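Local coordinates for protein dextranase (Pseudarthrobacter oxydans, PDB 6NZS) that catalyses the endohydrolysis of alpha-1,6-glucosidic linkages in dextran, as a glycoside hydrolase of family 49, at residues Q43-D48 with Y92-W97; T447-S452 with G483-A488; A465-T470 with Y525-G530. All coordinates share one frame; numbering follows the deposited sequence.

The three contacts lie apart in a two-part fold. Contact 1 is a surface contact in the N-terminal Ig-like domain, where a turn after strand 37-43 meets the start of strand 96-102. Contacts 2 and 3 belong to the beta-solenoid part, with centres about 25 Å apart, and their segments alternate along the chain. Strand 469-482 runs from contact 3 to the corner at contact 2. Contact 2 is fully buried and joined by a disulfide, backbone bonds and one side-chain bond. Contact 3 is partly buried and lies between loops. Water bridges link polar groups in contacts 1 and 3, while contact 2 uses direct bonds.

Contact 1: Q43-D48 with Y92-W97; sequences QENQPD and YAKDVW
Q43 and K94 meet through two long side chains that both leave with CG anti to the backbone N (chi1 -161° for Q43, -177° for K94). The chains cross obliquely. K94 passes its CD and CE over the amide of Q43, with K94 CE 3.6 Å from Q43 NE2. A bend at the last torsion of K94 then turns NZ to the water it shares with E44 OE1. N45 crosses K94 at about a right angle, with its ND2 3.8 Å from K94 CE.

Both polar atoms of the Q43 amide are bonded. Its NE2 gives a nearly straight bond to N45 OD1 (2.8 Å), which lies in the amide plane of Q43 and is met on a lone pair. Its OE1 accepts from N9 ND2.

E44 N donates to D95 O at 2.9 Å. The CG of E44 sits between its own backbone N and carbonyl carbon (chi1 64°), and the side chain runs alongside that of D95, pointing the same way. E44 CG and D95 CB are 3.5 Å apart. D95 OD1 accepts from the backbone N of Y139. The W97 ring turns an edge to the turn, and E44 O lies near the ring plane, 3.7 Å from W97 CD1.

One water donates to E44 OE1 and accepts from K94 NZ; another donates to E44 O and accepts from W97 NE1. E44 OE1 and K94 NZ stay 4.6 Å apart, so these opposite charges are joined through water rather than by a direct salt bridge.

In this Ig-like domain Q43, ending strand 37-43, and V96 form an antiparallel non-hydrogen-bonded pair. The type I turn Q43-Q46 is tied to K94 and D95, which lead into strand 96-102, and to W97 on it. One backbone bond and two waters combine with packed aliphatic chain parts.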
loop_
_atom_site.group_PDB
_atom_site.type_symbol
_atom_site.label_atom_id
_atom_site.label_comp_id
_atom_site.label_asym_id
_atom_site.label_seq_id
_atom_site.Cartn_x
_atom_site.Cartn_y
_atom_site.Cartn_z
ATOM N N GLN A 43 -5.659 27.005 9.189
ATOM C CA GLN A 43 -5.064 27.702 8.056
ATOM C C GLN A 43 -3.840 28.460 8.543
ATOM O O GLN A 43 -3.836 29.015 9.644
ATOM C CB GLN A 43 -6.080 28.674 7.458
ATOM C CG GLN A 43 -5.767 29.108 6.042
ATOM C CD GLN A 43 -6.933 29.819 5.386
ATOM O OE1 GLN A 43 -7.839 29.181 4.843
ATOM N NE2 GLN A 43 -6.912 31.146 5.420
ATOM N N GLU A 44 -2.781 28.467 7.729
ATOM C CA GLU A 44 -1.497 28.937 8.245
ATOM C C GLU A 44 -1.543 30.403 8.669
ATOM O O GLU A 44 -0.811 30.804 9.582
ATOM C CB GLU A 44 -0.370 28.683 7.244
ATOM C CG GLU A 44 -0.518 29.448 5.957
ATOM C CD GLU A 44 0.115 30.823 5.980
ATOM O OE1 GLU A 44 0.017 31.521 4.952
ATOM O OE2 GLU A 44 0.711 31.193 7.025
ATOM N N ASN A 45 -2.381 31.219 8.033
ATOM C CA ASN A 45 -2.527 32.620 8.415
ATOM C C ASN A 45 -3.637 32.852 9.432
ATOM O O ASN A 45 -3.988 34.008 9.698
ATOM C CB ASN A 45 -2.725 33.508 7.177
ATOM C CG ASN A 45 -4.028 33.224 6.442
ATOM O OD1 ASN A 45 -4.715 32.237 6.707
ATOM N ND2 ASN A 45 -4.366 34.095 5.496
ATOM N N GLN A 46 -4.203 31.785 9.993
ATOM C CA GLN A 46 -5.184 31.868 11.076
ATOM C C GLN A 46 -4.801 30.857 12.148
ATOM O O GLN A 46 -5.600 29.989 12.508
ATOM C CB GLN A 46 -6.596 31.576 10.565
ATOM C CG GLN A 46 -7.011 32.309 9.303
ATOM C CD GLN A 46 -8.310 31.774 8.718
ATOM O OE1 GLN A 46 -8.784 30.698 9.097
ATOM N NE2 GLN A 46 -8.897 32.529 7.796
ATOM N N PRO A 47 -3.577 30.938 12.683
ATOM C CA PRO A 47 -3.096 29.853 13.557
ATOM C C PRO A 47 -3.883 29.712 14.845
ATOM O O PRO A 47 -3.778 28.668 15.505
ATOM C CB PRO A 47 -1.629 30.223 13.835
ATOM C CG PRO A 47 -1.363 31.508 13.073
ATOM C CD PRO A 47 -2.686 32.108 12.720
ATOM N N ASP A 48 -4.665 30.727 15.224
ATOM C CA ASP A 48 -5.499 30.676 16.418
ATOM C C ASP A 48 -6.802 29.915 16.206
ATOM O O ASP A 48 -7.484 29.609 17.190
ATOM C CB ASP A 48 -5.829 32.101 16.865
ATOM C CG ASP A 48 -6.524 32.902 15.780
ATOM O OD1 ASP A 48 -6.041 32.899 14.625
ATOM O OD2 ASP A 48 -7.561 33.532 16.076
ATOM N N TYR A 92 -7.900 20.254 2.424
ATOM C CA TYR A 92 -7.346 21.593 2.550
ATOM C C TYR A 92 -7.115 22.184 1.164
ATOM O O TYR A 92 -6.947 21.460 0.177
ATOM C CB TYR A 92 -6.096 21.640 3.450
ATOM C CG TYR A 92 -4.806 21.166 2.807
ATOM C CD1 TYR A 92 -4.759 20.002 2.047
ATOM C CD2 TYR A 92 -3.621 21.864 2.998
ATOM C CE1 TYR A 92 -3.571 19.565 1.462
ATOM C CE2 TYR A 92 -2.423 21.429 2.423
ATOM C CZ TYR A 92 -2.410 20.280 1.655
ATOM O OH TYR A 92 -1.244 19.865 1.068
ATOM N N ALA A 93 -7.150 23.519 1.092
ATOM C CA ALA A 93 -6.884 24.217 -0.158
ATOM C C ALA A 93 -5.791 25.266 -0.026
ATOM O O ALA A 93 -5.461 25.921 -1.021
ATOM C CB ALA A 93 -8.176 24.841 -0.716
ATOM N N LYS A 94 -5.215 25.431 1.158
ATOM C CA LYS A 94 -4.250 26.481 1.443
ATOM C C LYS A 94 -3.354 25.947 2.547
ATOM O O LYS A 94 -3.782 25.093 3.329
ATOM C CB LYS A 94 -5.008 27.738 1.903
ATOM C CG LYS A 94 -4.189 28.981 2.189
ATOM C CD LYS A 94 -5.135 30.198 2.309
ATOM C CE LYS A 94 -4.433 31.428 2.857
ATOM N NZ LYS A 94 -3.383 31.960 1.959
ATOM N N ASP A 95 -2.112 26.438 2.596
ATOM C CA ASP A 95 -1.144 25.977 3.593
ATOM C C ASP A 95 -1.777 25.952 4.977
ATOM O O ASP A 95 -2.515 26.868 5.357
ATOM C CB ASP A 95 0.050 26.936 3.655
ATOM C CG ASP A 95 0.930 26.894 2.420
ATOM O OD1 ASP A 95 0.535 26.330 1.389
ATOM O OD2 ASP A 95 2.041 27.466 2.488
ATOM N N VAL A 96 -1.461 24.905 5.751
ATOM C CA VAL A 96 -2.014 24.730 7.089
ATOM C C VAL A 96 -0.898 24.474 8.089
ATOM O O VAL A 96 0.189 24.004 7.747
ATOM C CB VAL A 96 -3.046 23.585 7.181
ATOM C CG1 VAL A 96 -4.312 23.918 6.391
ATOM C CG2 VAL A 96 -2.421 22.267 6.721
ATOM N N TRP A 97 -1.194 24.786 9.346
ATOM C CA TRP A 97 -0.422 24.292 10.481
ATOM C C TRP A 97 -1.201 23.151 11.121
ATOM O O TRP A 97 -2.376 23.312 11.462
ATOM C CB TRP A 97 -0.247 25.391 11.533
ATOM C CG TRP A 97 0.875 26.371 11.286
ATOM C CD1 TRP A 97 0.747 27.698 10.988
ATOM C CD2 TRP A 97 2.288 26.109 11.353
ATOM N NE1 TRP A 97 1.990 28.275 10.855
ATOM C CE2 TRP A 97 2.951 27.322 11.075
ATOM C CE3 TRP A 97 3.053 24.968 11.618
ATOM C CZ2 TRP A 97 4.346 27.425 11.052
ATOM C CZ3 TRP A 97 4.442 25.076 11.602
ATOM C CH2 TRP A 97 5.069 26.295 11.318
HETATM O O HOH W 1 -1.824 33.247 3.814
HETATM O O HOH W 2 1.524 31.336 10.982
#

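Contact 2: T447-S452 with G483-A488; sequences TCILNS and GMTNCA
C448 and C487 are joined covalently. Their SG atoms are 2.0 Å apart, and the bridge has a chi3 of -95°. The two sulfurs leave their backbones differently: C448 SG lies anti to its carbonyl carbon (chi1 -49°), while C487 SG lies between its backbone N and carbonyl carbon (chi1 49°).

Two backbone hydrogen bonds follow the disulfide along the chain. I449 N donates to C487 O at 3.1 Å, and L450 N donates to A488 O at 3.0 Å. A weaker CA-H...O contact runs from C448 CA to C487 O, so C487 O takes both the I449 N-H and the C448 CA-H.

One side-chain hydrogen bond extends the join on the other side of the disulfide. N486 ND2 points at T447 OG1, 3.1 Å away, and the hydroxyl lies close to the amide plane of N486. The bond is fairly straight. T447 and N486 approach from opposite directions. The CG2 of T447 also rests 4.0 Å from C487 SG.

Van der Waals contact is lighter: the I449 CD1 methyl lies 3.9 Å from the T485 OG1 hydroxyl, which is hydrogen-bonded to N436.

All eight touching residues are buried. I449 and L450 pack on I479 of strand 469-482 and on L505 of strand 495-507, and A488 also meets L505. The segments lead into strands 450-452 and 489-493, parallel neighbours in a six-stranded sheet. The disulfide therefore links successive strand connections at the entry to one sheet of the beta-solenoid.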
loop_
_atom_site.group_PDB
_atom_site.type_symbol
_atom_site.label_atom_id
_atom_site.label_comp_id
_atom_site.label_asym_id
_atom_site.label_seq_id
_atom_site.Cartn_x
_atom_site.Cartn_y
_atom_site.Cartn_z
ATOM N N THR A 447 10.733 -11.402 -2.507
ATOM C CA THR A 447 11.066 -10.355 -1.545
ATOM C C THR A 447 11.923 -9.321 -2.267
ATOM O O THR A 447 12.075 -9.380 -3.491
ATOM C CB THR A 447 11.682 -10.964 -0.270
ATOM O OG1 THR A 447 11.841 -9.955 0.743
ATOM C CG2 THR A 447 13.025 -11.597 -0.575
ATOM N N CYS A 448 12.468 -8.374 -1.491
ATOM C CA CYS A 448 13.281 -7.243 -1.943
ATOM C C CYS A 448 12.425 -6.079 -2.418
ATOM O O CYS A 448 11.202 -6.198 -2.537
ATOM C CB CYS A 448 14.290 -7.614 -3.041
ATOM S SG CYS A 448 15.302 -9.069 -2.713
ATOM N N ILE A 449 13.068 -4.950 -2.710
ATOM C CA ILE A 449 12.337 -3.787 -3.203
ATOM C C ILE A 449 11.703 -4.080 -4.562
ATOM O O ILE A 449 10.530 -3.767 -4.795
ATOM C CB ILE A 449 13.255 -2.552 -3.230
ATOM C CG1 ILE A 449 13.843 -2.278 -1.834
ATOM C CG2 ILE A 449 12.494 -1.343 -3.759
ATOM C CD1 ILE A 449 12.804 -1.944 -0.760
ATOM N N LEU A 450 12.468 -4.676 -5.482
ATOM C CA LEU A 450 11.983 -5.041 -6.814
ATOM C C LEU A 450 12.110 -6.548 -7.023
ATOM O O LEU A 450 13.108 -7.158 -6.626
ATOM C CB LEU A 450 12.760 -4.285 -7.902
ATOM C CG LEU A 450 12.676 -2.762 -7.820
ATOM C CD1 LEU A 450 14.001 -2.162 -7.366
ATOM C CD2 LEU A 450 12.243 -2.188 -9.169
ATOM N N ASN A 451 11.113 -7.153 -7.674
ATOM C CA ASN A 451 11.046 -8.610 -7.703
ATOM C C ASN A 451 10.282 -9.102 -8.922
ATOM O O ASN A 451 9.235 -8.558 -9.271
ATOM C CB ASN A 451 10.350 -9.077 -6.417
ATOM C CG ASN A 451 10.291 -10.589 -6.244
ATOM O OD1 ASN A 451 9.261 -11.100 -5.810
ATOM N ND2 ASN A 451 11.385 -11.300 -6.527
ATOM N N SER A 452 10.830 -10.137 -9.552
ATOM C CA SER A 452 10.076 -11.081 -10.375
ATOM C C SER A 452 10.161 -12.415 -9.645
ATOM O O SER A 452 11.167 -13.126 -9.745
ATOM C CB SER A 452 10.654 -11.195 -11.780
ATOM O OG SER A 452 10.066 -12.313 -12.454
ATOM N N GLY A 483 15.596 4.031 6.205
ATOM C CA GLY A 483 15.985 3.025 7.184
ATOM C C GLY A 483 16.586 1.785 6.526
ATOM O O GLY A 483 17.054 1.803 5.383
ATOM N N MET A 484 16.562 0.682 7.273
ATOM C CA MET A 484 17.165 -0.571 6.832
ATOM C C MET A 484 16.196 -1.401 6.000
ATOM O O MET A 484 14.989 -1.405 6.242
ATOM C CB MET A 484 17.565 -1.411 8.046
ATOM C CG MET A 484 18.605 -0.772 8.931
ATOM S SD MET A 484 19.014 -1.812 10.356
ATOM C CE MET A 484 17.513 -1.723 11.305
ATOM N N THR A 485 16.738 -2.118 5.013
ATOM C CA THR A 485 15.957 -3.114 4.280
ATOM C C THR A 485 16.814 -4.350 4.055
ATOM O O THR A 485 17.986 -4.404 4.448
ATOM C CB THR A 485 15.351 -2.569 2.976
ATOM O OG1 THR A 485 14.322 -3.458 2.530
ATOM C CG2 THR A 485 16.403 -2.437 1.873
ATOM N N ASN A 486 16.212 -5.359 3.417
ATOM C CA ASN A 486 16.875 -6.651 3.262
ATOM C C ASN A 486 17.607 -6.823 1.936
ATOM O O ASN A 486 18.730 -7.343 1.931
ATOM C CB ASN A 486 15.922 -7.830 3.538
ATOM C CG ASN A 486 14.815 -7.970 2.513
ATOM O OD1 ASN A 486 14.369 -6.990 1.904
ATOM N ND2 ASN A 486 14.334 -9.202 2.340
ATOM N N CYS A 487 17.021 -6.413 0.809
ATOM C CA CYS A 487 17.668 -6.651 -0.481
ATOM C C CYS A 487 17.058 -5.737 -1.536
ATOM O O CYS A 487 15.913 -5.304 -1.418
ATOM C CB CYS A 487 17.588 -8.126 -0.909
ATOM S SG CYS A 487 15.957 -8.887 -0.796
ATOM N N ALA A 488 17.845 -5.463 -2.581
ATOM C CA ALA A 488 17.424 -4.525 -3.620
ATOM C C ALA A 488 16.515 -5.168 -4.665
ATOM O O ALA A 488 15.410 -4.678 -4.914
ATOM C CB ALA A 488 18.644 -3.893 -4.296
#

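Contact 3: A465-T470 with Y525-G530; sequences ADPNTT and YTNPAG
A465 and N527 face each other where two loops run side by side, their CA atoms 4.8 Å apart. A465 N donates to T526 O at 2.9 Å, approaching from above the carbonyl plane. A CA-H...O contact returns the other way, from N527 CA to A465 O. Each segment then folds into a type I turn, D466-T469 on one side and N527-G530 on the other.

The side chains fill in around this pairing. A465 CB points to the other segment and lies 3.7 Å from Y525 CB. The ring of P467 crosses the N527 side chain at about a right angle, with P467 CD 3.7 Å from N527 ND2. With CG between its backbone N and carbonyl carbon (chi1 62°), N527 holds its amide beside that ring. Its OD1 accepts from the backbone N of E531.

A water joins the two loops by donating to D466 OD1 and accepting from N527 ND2. D466 OD1 also accepts from N468 N at 2.9 Å, met from above the carboxylate plane. N527 O receives T526 OG1 and G530 N from opposite faces of its plane.

The N468 N to D466 OD1 bond closes an Asx turn. It sits at the corner of the beta-solenoid that leads into strand 469-482, and the contact joins that corner to the loop after strand 521-524.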
loop_
_atom_site.group_PDB
_atom_site.type_symbol
_atom_site.label_atom_id
_atom_site.label_comp_id
_atom_site.label_asym_id
_atom_site.label_seq_id
_atom_site.Cartn_x
_atom_site.Cartn_y
_atom_site.Cartn_z
ATOM N N ALA A 465 9.261 -21.140 -16.968
ATOM C CA ALA A 465 9.336 -19.942 -17.794
ATOM C C ALA A 465 8.759 -20.204 -19.186
ATOM O O ALA A 465 8.513 -21.346 -19.584
ATOM C CB ALA A 465 10.783 -19.466 -17.910
ATOM N N ASP A 466 8.536 -19.117 -19.925
ATOM C CA ASP A 466 8.053 -19.175 -21.307
ATOM C C ASP A 466 8.869 -18.217 -22.163
ATOM O O ASP A 466 8.636 -16.995 -22.129
ATOM C CB ASP A 466 6.568 -18.842 -21.388
ATOM C CG ASP A 466 5.975 -19.111 -22.768
ATOM O OD1 ASP A 466 6.744 -19.376 -23.714
ATOM O OD2 ASP A 466 4.732 -19.041 -22.895
ATOM N N PRO A 467 9.818 -18.726 -22.953
ATOM C CA PRO A 467 10.615 -17.844 -23.822
ATOM C C PRO A 467 9.805 -17.133 -24.894
ATOM O O PRO A 467 10.339 -16.222 -25.539
ATOM C CB PRO A 467 11.642 -18.797 -24.453
ATOM C CG PRO A 467 11.647 -20.007 -23.570
ATOM C CD PRO A 467 10.252 -20.128 -23.036
ATOM N N ASN A 468 8.550 -17.513 -25.102
ATOM C CA ASN A 468 7.693 -16.851 -26.075
ATOM C C ASN A 468 6.888 -15.711 -25.471
ATOM O O ASN A 468 5.945 -15.233 -26.106
ATOM C CB ASN A 468 6.779 -17.867 -26.765
ATOM C CG ASN A 468 7.559 -18.926 -27.516
ATOM O OD1 ASN A 468 8.591 -18.637 -28.122
ATOM N ND2 ASN A 468 7.072 -20.159 -27.479
ATOM N N THR A 469 7.238 -15.265 -24.264
ATOM C CA THR A 469 6.663 -14.076 -23.655
ATOM C C THR A 469 7.792 -13.094 -23.362
ATOM O O THR A 469 8.952 -13.491 -23.219
ATOM C CB THR A 469 5.909 -14.420 -22.362
ATOM O OG1 THR A 469 6.815 -14.999 -21.413
ATOM C CG2 THR A 469 4.782 -15.414 -22.642
ATOM N N THR A 470 7.447 -11.804 -23.298
ATOM C CA THR A 470 8.445 -10.757 -23.115
ATOM C C THR A 470 7.942 -9.694 -22.149
ATOM O O THR A 470 6.842 -9.161 -22.323
ATOM C CB THR A 470 8.804 -10.100 -24.452
ATOM O OG1 THR A 470 9.243 -11.109 -25.368
ATOM C CG2 THR A 470 9.926 -9.104 -24.267
ATOM N N TYR A 525 15.254 -18.505 -16.211
ATOM C CA TYR A 525 14.615 -19.808 -16.104
ATOM C C TYR A 525 14.334 -20.363 -17.504
ATOM O O TYR A 525 14.521 -19.680 -18.517
ATOM C CB TYR A 525 13.356 -19.717 -15.236
ATOM C CG TYR A 525 13.638 -19.672 -13.736
ATOM C CD1 TYR A 525 14.929 -19.475 -13.257
ATOM C CD2 TYR A 525 12.618 -19.848 -12.811
ATOM C CE1 TYR A 525 15.191 -19.440 -11.892
ATOM C CE2 TYR A 525 12.873 -19.820 -11.441
ATOM C CZ TYR A 525 14.159 -19.621 -10.999
ATOM O OH TYR A 525 14.425 -19.592 -9.644
ATOM N N THR A 526 13.906 -21.625 -17.559
ATOM C CA THR A 526 13.632 -22.310 -18.821
ATOM C C THR A 526 12.179 -22.757 -18.884
ATOM O O THR A 526 11.447 -22.726 -17.896
ATOM C CB THR A 526 14.521 -23.554 -19.006
ATOM O OG1 THR A 526 14.026 -24.622 -18.186
ATOM C CG2 THR A 526 15.961 -23.263 -18.634
ATOM N N ASN A 527 11.769 -23.208 -20.069
ATOM C CA ASN A 527 10.526 -23.955 -20.201
ATOM C C ASN A 527 10.810 -25.424 -19.888
ATOM O O ASN A 527 11.962 -25.801 -19.656
ATOM C CB ASN A 527 9.914 -23.719 -21.586
ATOM C CG ASN A 527 10.798 -24.194 -22.730
ATOM O OD1 ASN A 527 11.748 -24.951 -22.541
ATOM N ND2 ASN A 527 10.473 -23.740 -23.938
ATOM N N PRO A 528 9.782 -26.282 -19.840
ATOM C CA PRO A 528 10.054 -27.701 -19.555
ATOM C C PRO A 528 10.985 -28.361 -20.557
ATOM O O PRO A 528 11.707 -29.297 -20.191
ATOM C CB PRO A 528 8.657 -28.335 -19.548
ATOM C CG PRO A 528 7.765 -27.223 -19.140
ATOM C CD PRO A 528 8.333 -26.002 -19.811
ATOM N N ALA A 529 11.003 -27.894 -21.806
ATOM C CA ALA A 529 11.921 -28.443 -22.794
ATOM C C ALA A 529 13.364 -28.024 -22.555
ATOM O O ALA A 529 14.268 -28.619 -23.148
ATOM C CB ALA A 529 11.482 -28.046 -24.205
ATOM N N GLY A 530 13.603 -27.021 -21.709
ATOM C CA GLY A 530 14.945 -26.589 -21.391
ATOM C C GLY A 530 15.408 -25.338 -22.102
ATOM O O GLY A 530 16.571 -24.954 -21.938
HETATM O O HOH W 3 7.547 -22.400 -23.983
#